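Local coordinates for protein dTDP-4-amino-4,6-dideoxyglucose formyltransferase (Shewanella sp. FDAARGOS_354, PDB 6V2T) that probably transfers a formyl group from a folate cofactor to the 4-amino group of dTDP-4-amino-4,6-dideoxyglucose, a step in making O-antigen sugars, at residues B[55-63]-B[92-102]; B[165-175]-B[234-242]. One frame throughout, in Å; residues are numbered along the deposited sequence.

Contact 1 (B[55-63]-B[92-102]); sequences FDYRYSAIN and YELVVSAHCKQ. With 0FX (dTDP-4-amino-4,6-dideoxyglucose), chain G; FOL (folic acid), chain H.
At the cofactor and substrate pocket of the formyltransferase domain, the loop after strand 53-60 meets the loop after strand 94-98. Strand 24-30 runs between these two parallel strands of the Rossmann-like sheet, so they touch mainly at their ends. S60 fills the junction: its OG lies 3.3 Å from C100 SG, its CB rests on Q102 CG at 3.6 Å, and the hydroxyl itself is hydrogen-bonded to D31, whose carboxylate also takes K101 N. Q102 stretches out beyond CG past S60, and its amide is held by N78 and V79 near the neighbouring strand 75-77. A type I turn from S60 to N63 wraps over K101. I62 CG2 packs on K101 CB at 3.9 Å, while N63 CG lies 3.9 Å from K101 CE, and N63 ND2 is hydrogen-bonded to D31. Beside these two side chains K101 runs extended to CE, then bends at its last torsion (chi4 -66°), which brings K101 NZ to O2G of the dTDP-sugar at 2.8 Å. H99 ND1 hydrogen-bonds phosphate oxygen O3P of the same ligand, which lies in its ring plane, and C100 O accepts a hydrogen bond from N10 of folic acid. At the far end of the strands, the Y92 ring and the D56 carboxylate stand nearly perpendicular, their planes 87° apart, with Y92 OH giving a very short 2.5 Å hydrogen bond to D56 OD2.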
loop_
_atom_site.group_PDB
_atom_site.type_symbol
_atom_site.label_atom_id
_atom_site.label_comp_id
_atom_site.label_asym_id
_atom_site.label_seq_id
_atom_site.Cartn_x
_atom_site.Cartn_y
_atom_site.Cartn_z
ATOM N N PHE B 55 2.997 -38.732 14.506
ATOM C CA PHE B 55 2.728 -37.288 14.704
ATOM C C PHE B 55 1.229 -37.039 14.842
ATOM O O PHE B 55 0.464 -37.430 13.943
ATOM C CB PHE B 55 3.278 -36.522 13.516
ATOM C CG PHE B 55 4.768 -36.615 13.390
ATOM C CD1 PHE B 55 5.580 -35.725 14.064
ATOM C CD2 PHE B 55 5.357 -37.589 12.605
ATOM C CE1 PHE B 55 6.950 -35.799 13.931
ATOM C CE2 PHE B 55 6.737 -37.670 12.491
ATOM C CZ PHE B 55 7.527 -36.775 13.149
ATOM N N ASP B 56 0.831 -36.446 15.966
ATOM C CA ASP B 56 -0.525 -35.900 16.224
ATOM C C ASP B 56 -0.458 -34.376 16.124
ATOM O O ASP B 56 0.587 -33.820 16.474
ATOM C CB ASP B 56 -1.034 -36.298 17.597
ATOM C CG ASP B 56 -1.314 -37.780 17.696
ATOM O OD1 ASP B 56 -1.316 -38.417 16.655
ATOM O OD2 ASP B 56 -1.517 -38.257 18.806
ATOM N N TYR B 57 -1.506 -33.738 15.615
ATOM C CA TYR B 57 -1.541 -32.274 15.380
ATOM C C TYR B 57 -2.709 -31.687 16.164
ATOM O O TYR B 57 -3.804 -32.261 16.126
ATOM C CB TYR B 57 -1.627 -31.976 13.884
ATOM C CG TYR B 57 -0.499 -32.546 13.070
ATOM C CD1 TYR B 57 -0.475 -33.886 12.716
ATOM C CD2 TYR B 57 0.575 -31.755 12.692
ATOM C CE1 TYR B 57 0.566 -34.417 11.970
ATOM C CE2 TYR B 57 1.613 -32.268 11.930
ATOM C CZ TYR B 57 1.612 -33.605 11.573
ATOM O OH TYR B 57 2.651 -34.094 10.830
ATOM N N ARG B 58 -2.480 -30.563 16.849
ATOM C CA ARG B 58 -3.529 -29.843 17.610
ATOM C C ARG B 58 -3.289 -28.334 17.464
ATOM O O ARG B 58 -2.108 -27.917 17.245
ATOM C CB ARG B 58 -3.515 -30.286 19.077
ATOM C CG ARG B 58 -3.660 -31.787 19.293
ATOM C CD ARG B 58 -5.068 -32.309 19.055
ATOM N NE ARG B 58 -5.208 -33.701 19.452
ATOM C CZ ARG B 58 -5.001 -34.730 18.650
ATOM N NH1 ARG B 58 -5.144 -35.965 19.101
ATOM N NH2 ARG B 58 -4.663 -34.525 17.394
ATOM N N TYR B 59 -4.354 -27.539 17.555
ATOM C CA TYR B 59 -4.252 -26.058 17.558
ATOM C C TYR B 59 -4.620 -25.589 18.961
ATOM O O TYR B 59 -5.081 -26.414 19.768
ATOM C CB TYR B 59 -5.099 -25.435 16.447
ATOM C CG TYR B 59 -6.577 -25.622 16.649
ATOM C CD1 TYR B 59 -7.268 -24.838 17.553
ATOM C CD2 TYR B 59 -7.283 -26.590 15.951
ATOM C CE1 TYR B 59 -8.625 -25.000 17.765
ATOM C CE2 TYR B 59 -8.647 -26.751 16.135
ATOM C CZ TYR B 59 -9.319 -25.959 17.052
ATOM O OH TYR B 59 -10.658 -26.111 17.270
ATOM N N SER B 60 -4.349 -24.313 19.256
ATOM C CA SER B 60 -4.486 -23.736 20.615
ATOM C C SER B 60 -5.963 -23.425 20.858
ATOM O O SER B 60 -6.632 -22.974 19.917
ATOM C CB SER B 60 -3.650 -22.489 20.813
ATOM O OG SER B 60 -2.262 -22.775 20.842
ATOM N N ALA B 61 -6.421 -23.625 22.091
ATOM C CA ALA B 61 -7.802 -23.336 22.546
ATOM C C ALA B 61 -8.116 -21.852 22.300
ATOM O O ALA B 61 -9.200 -21.548 21.773
ATOM C CB ALA B 61 -7.919 -23.709 24.011
ATOM N N ILE B 62 -7.157 -20.975 22.600
ATOM C CA ILE B 62 -7.330 -19.491 22.556
ATOM C C ILE B 62 -7.386 -19.000 21.098
ATOM O O ILE B 62 -7.741 -17.818 20.889
ATOM C CB ILE B 62 -6.227 -18.806 23.390
ATOM C CG1 ILE B 62 -6.613 -17.369 23.754
ATOM C CG2 ILE B 62 -4.874 -18.883 22.698
ATOM C CD1 ILE B 62 -6.050 -16.880 25.073
ATOM N N ASN B 63 -7.072 -19.865 20.125
ATOM C CA ASN B 63 -7.166 -19.552 18.675
ATOM C C ASN B 63 -8.576 -19.020 18.427
ATOM O O ASN B 63 -9.549 -19.761 18.710
ATOM C CB ASN B 63 -6.830 -20.746 17.767
ATOM C CG ASN B 63 -6.516 -20.338 16.345
ATOM O OD1 ASN B 63 -7.121 -19.406 15.827
ATOM N ND2 ASN B 63 -5.567 -21.010 15.702
ATOM N N TYR B 92 2.975 -38.468 25.230
ATOM C CA TYR B 92 3.934 -37.996 24.205
ATOM C C TYR B 92 5.378 -38.036 24.718
ATOM O O TYR B 92 5.669 -37.697 25.856
ATOM C CB TYR B 92 3.521 -36.609 23.711
ATOM C CG TYR B 92 2.236 -36.635 22.930
ATOM C CD1 TYR B 92 2.226 -37.025 21.604
ATOM C CD2 TYR B 92 1.033 -36.289 23.525
ATOM C CE1 TYR B 92 1.046 -37.055 20.875
ATOM C CE2 TYR B 92 -0.159 -36.309 22.809
ATOM C CZ TYR B 92 -0.148 -36.706 21.484
ATOM O OH TYR B 92 -1.306 -36.739 20.769
ATOM N N GLU B 93 6.288 -38.399 23.833
ATOM C CA GLU B 93 7.746 -38.358 24.132
ATOM C C GLU B 93 8.309 -36.967 23.805
ATOM O O GLU B 93 9.399 -36.609 24.335
ATOM C CB GLU B 93 8.462 -39.443 23.334
ATOM C CG GLU B 93 8.280 -40.822 23.931
ATOM C CD GLU B 93 6.867 -41.388 23.869
ATOM O OE1 GLU B 93 6.239 -41.360 22.776
ATOM O OE2 GLU B 93 6.409 -41.847 24.906
ATOM N N LEU B 94 7.663 -36.247 22.897
ATOM C CA LEU B 94 8.142 -34.926 22.404
ATOM C C LEU B 94 6.957 -34.033 22.059
ATOM O O LEU B 94 6.056 -34.513 21.376
ATOM C CB LEU B 94 9.011 -35.147 21.170
ATOM C CG LEU B 94 9.419 -33.875 20.425
ATOM C CD1 LEU B 94 10.330 -33.006 21.312
ATOM C CD2 LEU B 94 10.113 -34.201 19.109
ATOM N N VAL B 95 7.020 -32.751 22.423
ATOM C CA VAL B 95 6.056 -31.724 21.949
ATOM C C VAL B 95 6.826 -30.680 21.148
ATOM O O VAL B 95 7.860 -30.202 21.663
ATOM C CB VAL B 95 5.261 -31.079 23.096
ATOM C CG1 VAL B 95 4.229 -30.096 22.559
ATOM C CG2 VAL B 95 4.601 -32.123 23.962
ATOM N N VAL B 96 6.313 -30.345 19.960
ATOM C CA VAL B 96 6.835 -29.265 19.077
ATOM C C VAL B 96 5.780 -28.158 18.973
ATOM O O VAL B 96 4.661 -28.397 18.485
ATOM C CB VAL B 96 7.276 -29.778 17.696
ATOM C CG1 VAL B 96 7.751 -28.631 16.830
ATOM C CG2 VAL B 96 8.351 -30.848 17.806
ATOM N N SER B 97 6.144 -26.974 19.455
ATOM C CA SER B 97 5.367 -25.739 19.274
ATOM C C SER B 97 5.740 -25.157 17.920
ATOM O O SER B 97 6.908 -24.785 17.737
ATOM C CB SER B 97 5.648 -24.751 20.365
ATOM O OG SER B 97 5.246 -23.479 19.924
ATOM N N ALA B 98 4.787 -25.088 17.013
ATOM C CA ALA B 98 4.964 -24.503 15.669
ATOM C C ALA B 98 4.060 -23.274 15.582
ATOM O O ALA B 98 2.902 -23.397 15.123
ATOM C CB ALA B 98 4.671 -25.539 14.610
ATOM N N HIS B 99 4.568 -22.124 16.026
ATOM C CA HIS B 99 3.773 -20.870 16.096
ATOM C C HIS B 99 2.531 -21.161 16.952
ATOM O O HIS B 99 1.423 -20.989 16.474
ATOM C CB HIS B 99 3.434 -20.381 14.690
ATOM C CG HIS B 99 4.609 -19.939 13.879
ATOM N ND1 HIS B 99 4.513 -18.922 12.963
ATOM C CD2 HIS B 99 5.889 -20.363 13.845
ATOM C CE1 HIS B 99 5.688 -18.753 12.375
ATOM N NE2 HIS B 99 6.556 -19.629 12.909
ATOM N N CYS B 100 2.748 -21.653 18.168
ATOM C CA CYS B 100 1.702 -21.943 19.174
ATOM C C CYS B 100 1.333 -20.648 19.899
ATOM O O CYS B 100 2.259 -20.030 20.466
ATOM C CB CYS B 100 2.208 -22.956 20.184
ATOM S SG CYS B 100 0.966 -23.394 21.412
ATOM N N LYS B 101 0.046 -20.275 19.885
ATOM C CA LYS B 101 -0.489 -19.042 20.548
ATOM C C LYS B 101 -0.459 -19.166 22.084
ATOM O O LYS B 101 -0.643 -18.132 22.736
ATOM C CB LYS B 101 -1.923 -18.735 20.088
ATOM C CG LYS B 101 -2.079 -18.267 18.648
ATOM C CD LYS B 101 -3.518 -18.297 18.140
ATOM C CE LYS B 101 -3.675 -17.686 16.759
ATOM N NZ LYS B 101 -3.387 -16.232 16.783
ATOM N N GLN B 102 -0.253 -20.353 22.671
ATOM C CA GLN B 102 -0.315 -20.506 24.157
ATOM C C GLN B 102 1.076 -20.615 24.773
ATOM O O GLN B 102 1.914 -21.342 24.242
ATOM C CB GLN B 102 -1.072 -21.760 24.580
ATOM C CG GLN B 102 -2.542 -21.763 24.196
ATOM C CD GLN B 102 -3.219 -23.003 24.735
ATOM O OE1 GLN B 102 -3.062 -24.107 24.207
ATOM N NE2 GLN B 102 -3.952 -22.827 25.821
HETATM O O4P 0FX G . 3.482 -15.881 13.154
HETATM P P2 0FX G . 2.069 -16.405 13.418
HETATM O O3P 0FX G . 1.937 -17.873 13.160
HETATM O O1G 0FX G . 1.919 -16.171 14.963
HETATM C C1G 0FX G . 1.570 -17.283 15.784
HETATM C C2G 0FX G . 0.500 -16.757 16.720
HETATM O O2G 0FX G . -0.683 -16.284 16.049
HETATM C C3G 0FX G . 1.122 -15.603 17.488
HETATM O O3G 0FX G . 0.147 -15.179 18.451
HETATM C C4G 0FX G . 2.461 -16.008 18.135
HETATM N N4A 0FX G . 3.139 -14.803 18.622
HETATM C C5G 0FX G . 3.438 -16.719 17.206
HETATM C C6G 0FX G . 4.635 -17.287 17.997
HETATM O O5G 0FX G . 2.733 -17.749 16.509
HETATM O OPP 0FX G . 0.709 -15.876 12.550
HETATM P P 0FX G . 0.231 -14.442 12.963
HETATM O O1P 0FX G . -0.204 -14.208 14.333
HETATM O O2P 0FX G . -0.979 -14.143 12.119
HETATM O O5 0FX G . 1.208 -13.294 12.494
HETATM C C5 0FX G . 1.887 -13.375 11.269
HETATM C C4 0FX G . 2.323 -11.950 10.907
HETATM O O4 0FX G . 1.208 -11.119 10.582
HETATM C C3 0FX G . 2.997 -11.180 12.057
HETATM O O3 0FX G . 4.364 -11.536 12.217
HETATM C C2 0FX G . 2.765 -9.688 11.711
HETATM C C1 0FX G . 1.424 -9.793 10.932
HETATM N N11 0FX G . 0.328 -9.341 11.777
HETATM C C61 0FX G . -0.482 -10.202 12.433
HETATM C C51 0FX G . -1.527 -9.697 13.205
HETATM C C5A 0FX G . -2.443 -10.652 13.963
HETATM C C21 0FX G . 0.138 -8.018 11.851
HETATM O O21 0FX G . 0.978 -7.193 11.178
HETATM N N31 0FX G . -0.856 -7.486 12.603
HETATM C C41 0FX G . -1.698 -8.309 13.282
HETATM O O41 0FX G . -2.660 -7.751 14.073
HETATM N N1 FOL H . 5.939 -21.502 26.037
HETATM C C2 FOL H . 7.020 -21.460 26.833
HETATM N NA2 FOL H . 6.906 -21.787 28.116
HETATM N N3 FOL H . 8.251 -21.129 26.337
HETATM C C4 FOL H . 8.384 -20.774 25.050
HETATM O O4 FOL H . 9.554 -20.484 24.687
HETATM C C4A FOL H . 7.275 -20.812 24.209
HETATM N N5 FOL H . 7.324 -20.447 22.928
HETATM C C6 FOL H . 6.132 -20.111 22.141
HETATM C C7 FOL H . 5.006 -21.064 22.582
HETATM N N8 FOL H . 4.927 -21.230 24.008
HETATM C C8A FOL H . 6.042 -21.187 24.754
HETATM C C9 FOL H . 5.852 -18.563 22.082
HETATM N N10 FOL H . 4.425 -18.238 22.019
HETATM C C11 FOL H . 2.405 -15.138 24.024
HETATM C C12 FOL H . 1.729 -16.061 23.223
HETATM C C13 FOL H . 2.424 -17.074 22.555
HETATM C C14 FOL H . 3.791 -17.214 22.680
HETATM C C15 FOL H . 4.458 -16.310 23.500
HETATM C C16 FOL H . 3.778 -15.285 24.163
HETATM C C FOL H . 1.652 -14.060 24.769
HETATM O O FOL H . 0.471 -14.260 24.946
HETATM N N FOL H . 2.232 -12.979 25.297
#

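Contact 2 (B[165-175]-B[234-242]); sequences IFEWDTSLNVY and DLLRALSHG. With NA (sodium ion), chain J; 0FX (dTDP-4-amino-4,6-dideoxyglucose), chain G; EDO (1,2-ethanediol), chain I.
The N-terminal end of helix 171-194 in the formyltransferase domain docks on the C-terminal end of helix 229-238, joining the catalytic fold to the C-terminal region beside the dTDP-sugar. T170 and N173 form a capping box at the start of the first helix, and N173 OD1 also binds the sodium ion together with W168 O, A263 O and two waters. R237 reaches into the turn ahead of this cap. Extended from CG to NE, its NH1 donates to a lone pair of D169 O, which lies in the guanidinium plane (2.7 Å, 166°), with a weak bond to F166 O; the E167 peptide covers one guanidinium face. R237 NE and NH2 both grip D234 OD1 side-on, which fixes the rotation of the group, while E167 OE1, 3.6 Å from R237 NH2 and well out of the guanidinium plane, adds a salt bridge by charge alone. Backbone joins backbone where S171 N donates to R237 O at 3.1 Å; S240 N reaches that oxygen from the opposite face. With CG anti to the backbone N (chi1 -169°), the H241 ring sits between L172 CA over one face and C1 of the dTDP-sugar over the other. The imidazole edge points at the Y175 ring in an offset edge-to-face pair, planes 64° apart, and Y175 OH donates a hydrogen bond to phosphate oxygen O4P. S171 OG, also bound by Q131, lies in the imidazole plane and shares a 2.8 Å hydrogen bond with H241 ND1.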
loop_
_atom_site.group_PDB
_atom_site.type_symbol
_atom_site.label_atom_id
_atom_site.label_comp_id
_atom_site.label_asym_id
_atom_site.label_seq_id
_atom_site.Cartn_x
_atom_site.Cartn_y
_atom_site.Cartn_z
ATOM N N ILE B 165 17.371 -8.317 6.118
ATOM C CA ILE B 165 16.338 -7.259 5.972
ATOM C C ILE B 165 16.863 -6.198 5.008
ATOM O O ILE B 165 17.951 -5.658 5.263
ATOM C CB ILE B 165 15.988 -6.640 7.321
ATOM C CG1 ILE B 165 15.514 -7.712 8.299
ATOM C CG2 ILE B 165 14.935 -5.544 7.134
ATOM C CD1 ILE B 165 15.085 -7.158 9.617
ATOM N N PHE B 166 16.062 -5.851 4.007
ATOM C CA PHE B 166 16.393 -4.778 3.043
ATOM C C PHE B 166 15.652 -3.494 3.415
ATOM O O PHE B 166 14.597 -3.568 4.111
ATOM C CB PHE B 166 16.118 -5.298 1.637
ATOM C CG PHE B 166 16.773 -6.623 1.330
ATOM C CD1 PHE B 166 18.154 -6.732 1.268
ATOM C CD2 PHE B 166 16.021 -7.760 1.108
ATOM C CE1 PHE B 166 18.768 -7.943 0.976
ATOM C CE2 PHE B 166 16.634 -8.975 0.829
ATOM C CZ PHE B 166 18.004 -9.069 0.764
ATOM N N GLU B 167 16.199 -2.353 2.968
ATOM C CA GLU B 167 15.638 -0.977 3.082
ATOM C C GLU B 167 14.171 -0.953 2.634
ATOM O O GLU B 167 13.397 -0.172 3.163
ATOM C CB GLU B 167 16.415 -0.031 2.153
ATOM C CG GLU B 167 17.427 0.871 2.851
ATOM C CD GLU B 167 17.573 0.728 4.356
ATOM O OE1 GLU B 167 16.777 1.352 5.084
ATOM O OE2 GLU B 167 18.514 0.043 4.799
ATOM N N TRP B 168 13.868 -1.719 1.584
ATOM C CA TRP B 168 12.557 -1.663 0.877
ATOM C C TRP B 168 11.616 -2.763 1.394
ATOM O O TRP B 168 10.608 -3.015 0.739
ATOM C CB TRP B 168 12.746 -1.823 -0.627
ATOM C CG TRP B 168 13.450 -3.085 -1.011
ATOM C CD1 TRP B 168 12.915 -4.304 -1.313
ATOM C CD2 TRP B 168 14.864 -3.217 -1.190
ATOM N NE1 TRP B 168 13.905 -5.193 -1.643
ATOM C CE2 TRP B 168 15.111 -4.553 -1.568
ATOM C CE3 TRP B 168 15.936 -2.338 -1.034
ATOM C CZ2 TRP B 168 16.400 -5.031 -1.794
ATOM C CZ3 TRP B 168 17.210 -2.818 -1.258
ATOM C CH2 TRP B 168 17.435 -4.134 -1.645
ATOM N N ASP B 169 11.921 -3.388 2.525
ATOM C CA ASP B 169 11.084 -4.471 3.095
ATOM C C ASP B 169 9.992 -3.853 3.967
ATOM O O ASP B 169 10.319 -2.981 4.838
ATOM C CB ASP B 169 11.912 -5.435 3.946
ATOM C CG ASP B 169 12.630 -6.524 3.175
ATOM O OD1 ASP B 169 12.216 -6.830 2.042
ATOM O OD2 ASP B 169 13.557 -7.110 3.760
ATOM N N THR B 170 8.770 -4.374 3.838
ATOM C CA THR B 170 7.719 -4.281 4.877
ATOM C C THR B 170 7.842 -5.471 5.817
ATOM O O THR B 170 8.603 -6.426 5.535
ATOM C CB THR B 170 6.320 -4.264 4.249
ATOM O OG1 THR B 170 6.167 -5.508 3.559
ATOM C CG2 THR B 170 6.160 -3.107 3.294
ATOM N N SER B 171 7.077 -5.441 6.888
ATOM C CA SER B 171 6.839 -6.616 7.739
ATOM C C SER B 171 6.492 -7.834 6.880
ATOM O O SER B 171 7.029 -8.913 7.167
ATOM C CB SER B 171 5.775 -6.344 8.740
ATOM O OG SER B 171 5.443 -7.529 9.408
ATOM N N LEU B 172 5.634 -7.689 5.874
ATOM C CA LEU B 172 5.164 -8.871 5.103
ATOM C C LEU B 172 6.362 -9.450 4.331
ATOM O O LEU B 172 6.537 -10.662 4.336
ATOM C CB LEU B 172 4.027 -8.444 4.168
ATOM C CG LEU B 172 3.517 -9.531 3.220
ATOM C CD1 LEU B 172 2.966 -10.704 3.994
ATOM C CD2 LEU B 172 2.479 -8.967 2.253
ATOM N N ASN B 173 7.135 -8.603 3.682
ATOM C CA ASN B 173 8.340 -9.023 2.934
ATOM C C ASN B 173 9.268 -9.824 3.870
ATOM O O ASN B 173 9.666 -10.932 3.496
ATOM C CB ASN B 173 9.092 -7.837 2.318
ATOM C CG ASN B 173 8.279 -7.010 1.350
ATOM O OD1 ASN B 173 8.439 -5.797 1.336
ATOM N ND2 ASN B 173 7.445 -7.646 0.539
ATOM N N VAL B 174 9.628 -9.301 5.050
ATOM C CA VAL B 174 10.566 -10.026 5.948
ATOM C C VAL B 174 9.902 -11.327 6.427
ATOM O O VAL B 174 10.581 -12.344 6.486
ATOM C CB VAL B 174 11.040 -9.168 7.142
ATOM C CG1 VAL B 174 12.095 -9.929 7.923
ATOM C CG2 VAL B 174 11.586 -7.826 6.685
ATOM N N TYR B 175 8.625 -11.282 6.816
ATOM C CA TYR B 175 7.925 -12.453 7.371
ATOM C C TYR B 175 7.968 -13.604 6.357
ATOM O O TYR B 175 8.266 -14.745 6.764
ATOM C CB TYR B 175 6.478 -12.120 7.699
ATOM C CG TYR B 175 5.743 -13.249 8.352
ATOM C CD1 TYR B 175 6.021 -13.608 9.663
ATOM C CD2 TYR B 175 4.762 -13.950 7.672
ATOM C CE1 TYR B 175 5.321 -14.617 10.291
ATOM C CE2 TYR B 175 4.035 -14.942 8.297
ATOM C CZ TYR B 175 4.320 -15.282 9.606
ATOM O OH TYR B 175 3.615 -16.272 10.208
ATOM N N ASP B 234 10.661 3.878 7.940
ATOM C CA ASP B 234 11.051 2.611 8.604
ATOM C C ASP B 234 9.941 2.170 9.560
ATOM O O ASP B 234 9.558 0.981 9.524
ATOM C CB ASP B 234 12.408 2.758 9.301
ATOM C CG ASP B 234 13.578 2.656 8.350
ATOM O OD1 ASP B 234 13.344 2.435 7.141
ATOM O OD2 ASP B 234 14.730 2.712 8.835
ATOM N N LEU B 235 9.388 3.079 10.342
ATOM C CA LEU B 235 8.264 2.772 11.267
ATOM C C LEU B 235 7.045 2.285 10.469
ATOM O O LEU B 235 6.433 1.239 10.878
ATOM C CB LEU B 235 7.907 4.038 12.046
ATOM C CG LEU B 235 6.639 3.981 12.894
ATOM C CD1 LEU B 235 6.754 2.875 13.915
ATOM C CD2 LEU B 235 6.387 5.332 13.587
ATOM N N LEU B 236 6.644 3.032 9.432
ATOM C CA LEU B 236 5.399 2.699 8.666
ATOM C C LEU B 236 5.609 1.393 7.871
ATOM O O LEU B 236 4.680 0.578 7.839
ATOM C CB LEU B 236 5.014 3.869 7.761
ATOM C CG LEU B 236 4.649 5.161 8.483
ATOM C CD1 LEU B 236 4.351 6.260 7.475
ATOM C CD2 LEU B 236 3.480 4.964 9.442
ATOM N N ARG B 237 6.788 1.160 7.289
ATOM C CA ARG B 237 7.043 -0.131 6.580
ATOM C C ARG B 237 7.066 -1.300 7.570
ATOM O O ARG B 237 6.488 -2.377 7.215
ATOM C CB ARG B 237 8.255 -0.050 5.642
ATOM C CG ARG B 237 9.615 -0.216 6.299
ATOM C CD ARG B 237 10.672 0.123 5.250
ATOM N NE ARG B 237 11.989 0.279 5.835
ATOM C CZ ARG B 237 12.885 -0.680 6.035
ATOM N NH1 ARG B 237 12.654 -1.948 5.713
ATOM N NH2 ARG B 237 14.040 -0.349 6.580
ATOM N N ALA B 238 7.576 -1.098 8.802
ATOM C CA ALA B 238 7.613 -2.122 9.866
ATOM C C ALA B 238 6.179 -2.531 10.226
ATOM O O ALA B 238 5.970 -3.682 10.577
ATOM C CB ALA B 238 8.309 -1.608 11.108
ATOM N N LEU B 239 5.252 -1.578 10.179
ATOM C CA LEU B 239 3.846 -1.725 10.648
ATOM C C LEU B 239 2.915 -2.069 9.466
ATOM O O LEU B 239 1.697 -2.212 9.675
ATOM C CB LEU B 239 3.452 -0.427 11.340
ATOM C CG LEU B 239 4.145 -0.201 12.686
ATOM C CD1 LEU B 239 3.667 1.092 13.336
ATOM C CD2 LEU B 239 3.956 -1.370 13.648
ATOM N N SER B 240 3.471 -2.273 8.285
ATOM C CA SER B 240 2.724 -2.600 7.053
ATOM C C SER B 240 2.870 -4.081 6.762
ATOM O O SER B 240 4.002 -4.569 6.586
ATOM C CB SER B 240 3.135 -1.739 5.916
ATOM O OG SER B 240 2.923 -0.390 6.269
ATOM N N HIS B 241 1.755 -4.789 6.796
ATOM C CA HIS B 241 1.742 -6.259 6.584
ATOM C C HIS B 241 0.412 -6.611 5.930
ATOM O O HIS B 241 -0.552 -6.907 6.676
ATOM C CB HIS B 241 1.949 -7.000 7.891
ATOM C CG HIS B 241 2.217 -8.457 7.757
ATOM N ND1 HIS B 241 3.427 -9.016 8.174
ATOM C CD2 HIS B 241 1.447 -9.477 7.283
ATOM C CE1 HIS B 241 3.390 -10.324 7.937
ATOM N NE2 HIS B 241 2.181 -10.637 7.391
ATOM N N GLY B 242 0.389 -6.571 4.612
ATOM C CA GLY B 242 -0.807 -6.901 3.805
ATOM C C GLY B 242 -1.969 -6.027 4.236
ATOM O O GLY B 242 -1.767 -4.806 4.364
HETATM NA NA NA J . 8.810 -3.929 -0.195
HETATM O O4P 0FX G . 3.482 -15.881 13.154
HETATM P P2 0FX G . 2.069 -16.405 13.418
HETATM O O3P 0FX G . 1.937 -17.873 13.160
HETATM O O1G 0FX G . 1.919 -16.171 14.963
HETATM C C1G 0FX G . 1.570 -17.283 15.784
HETATM C C2G 0FX G . 0.500 -16.757 16.720
HETATM O O2G 0FX G . -0.683 -16.284 16.049
HETATM C C3G 0FX G . 1.122 -15.603 17.488
HETATM O O3G 0FX G . 0.147 -15.179 18.451
HETATM C C4G 0FX G . 2.461 -16.008 18.135
HETATM N N4A 0FX G . 3.139 -14.803 18.622
HETATM C C5G 0FX G . 3.438 -16.719 17.206
HETATM C C6G 0FX G . 4.635 -17.287 17.997
HETATM O O5G 0FX G . 2.733 -17.749 16.509
HETATM O OPP 0FX G . 0.709 -15.876 12.550
HETATM P P 0FX G . 0.231 -14.442 12.963
HETATM O O1P 0FX G . -0.204 -14.208 14.333
HETATM O O2P 0FX G . -0.979 -14.143 12.119
HETATM O O5 0FX G . 1.208 -13.294 12.494
HETATM C C5 0FX G . 1.887 -13.375 11.269
HETATM C C4 0FX G . 2.323 -11.950 10.907
HETATM O O4 0FX G . 1.208 -11.119 10.582
HETATM C C3 0FX G . 2.997 -11.180 12.057
HETATM O O3 0FX G . 4.364 -11.536 12.217
HETATM C C2 0FX G . 2.765 -9.688 11.711
HETATM C C1 0FX G . 1.424 -9.793 10.932
HETATM N N11 0FX G . 0.328 -9.341 11.777
HETATM C C61 0FX G . -0.482 -10.202 12.433
HETATM C C51 0FX G . -1.527 -9.697 13.205
HETATM C C5A 0FX G . -2.443 -10.652 13.963
HETATM C C21 0FX G . 0.138 -8.018 11.851
HETATM O O21 0FX G . 0.978 -7.193 11.178
HETATM N N31 0FX G . -0.856 -7.486 12.603
HETATM C C41 0FX G . -1.698 -8.309 13.282
HETATM O O41 0FX G . -2.660 -7.751 14.073
HETATM C C1 EDO I . 17.091 -2.353 6.624
HETATM O O1 EDO I . 15.978 -2.178 7.497
HETATM C C2 EDO I . 18.292 -1.823 7.295
HETATM O O2 EDO I . 18.041 -0.511 7.808
HETATM O O HOH W 1 9.443 -5.525 -1.651
HETATM O O HOH W 2 6.426 -3.398 -0.192
#

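From the N terminus, contact 1 closes first: the chain leaves strand 53-60, passes through strand 75-77 and helix 82-91, and returns along strand 94-98, bringing the C-terminal ends of two strands near each other across strand 24-30. Only afterwards does contact 2 open; its longer loop runs through helix 171-194 and helix 212-219 before helix 229-238 comes back to the start of helix 171-194. The loops are in series, neither nested nor crossed. Their centres lie 28 Å apart, on opposite sides of the chain's centre, yet both reach the dTDP-sugar. Between them H99 of contact 1 packs on Y175 of contact 2, with H99 CE1 3.9 Å from Y175 OH.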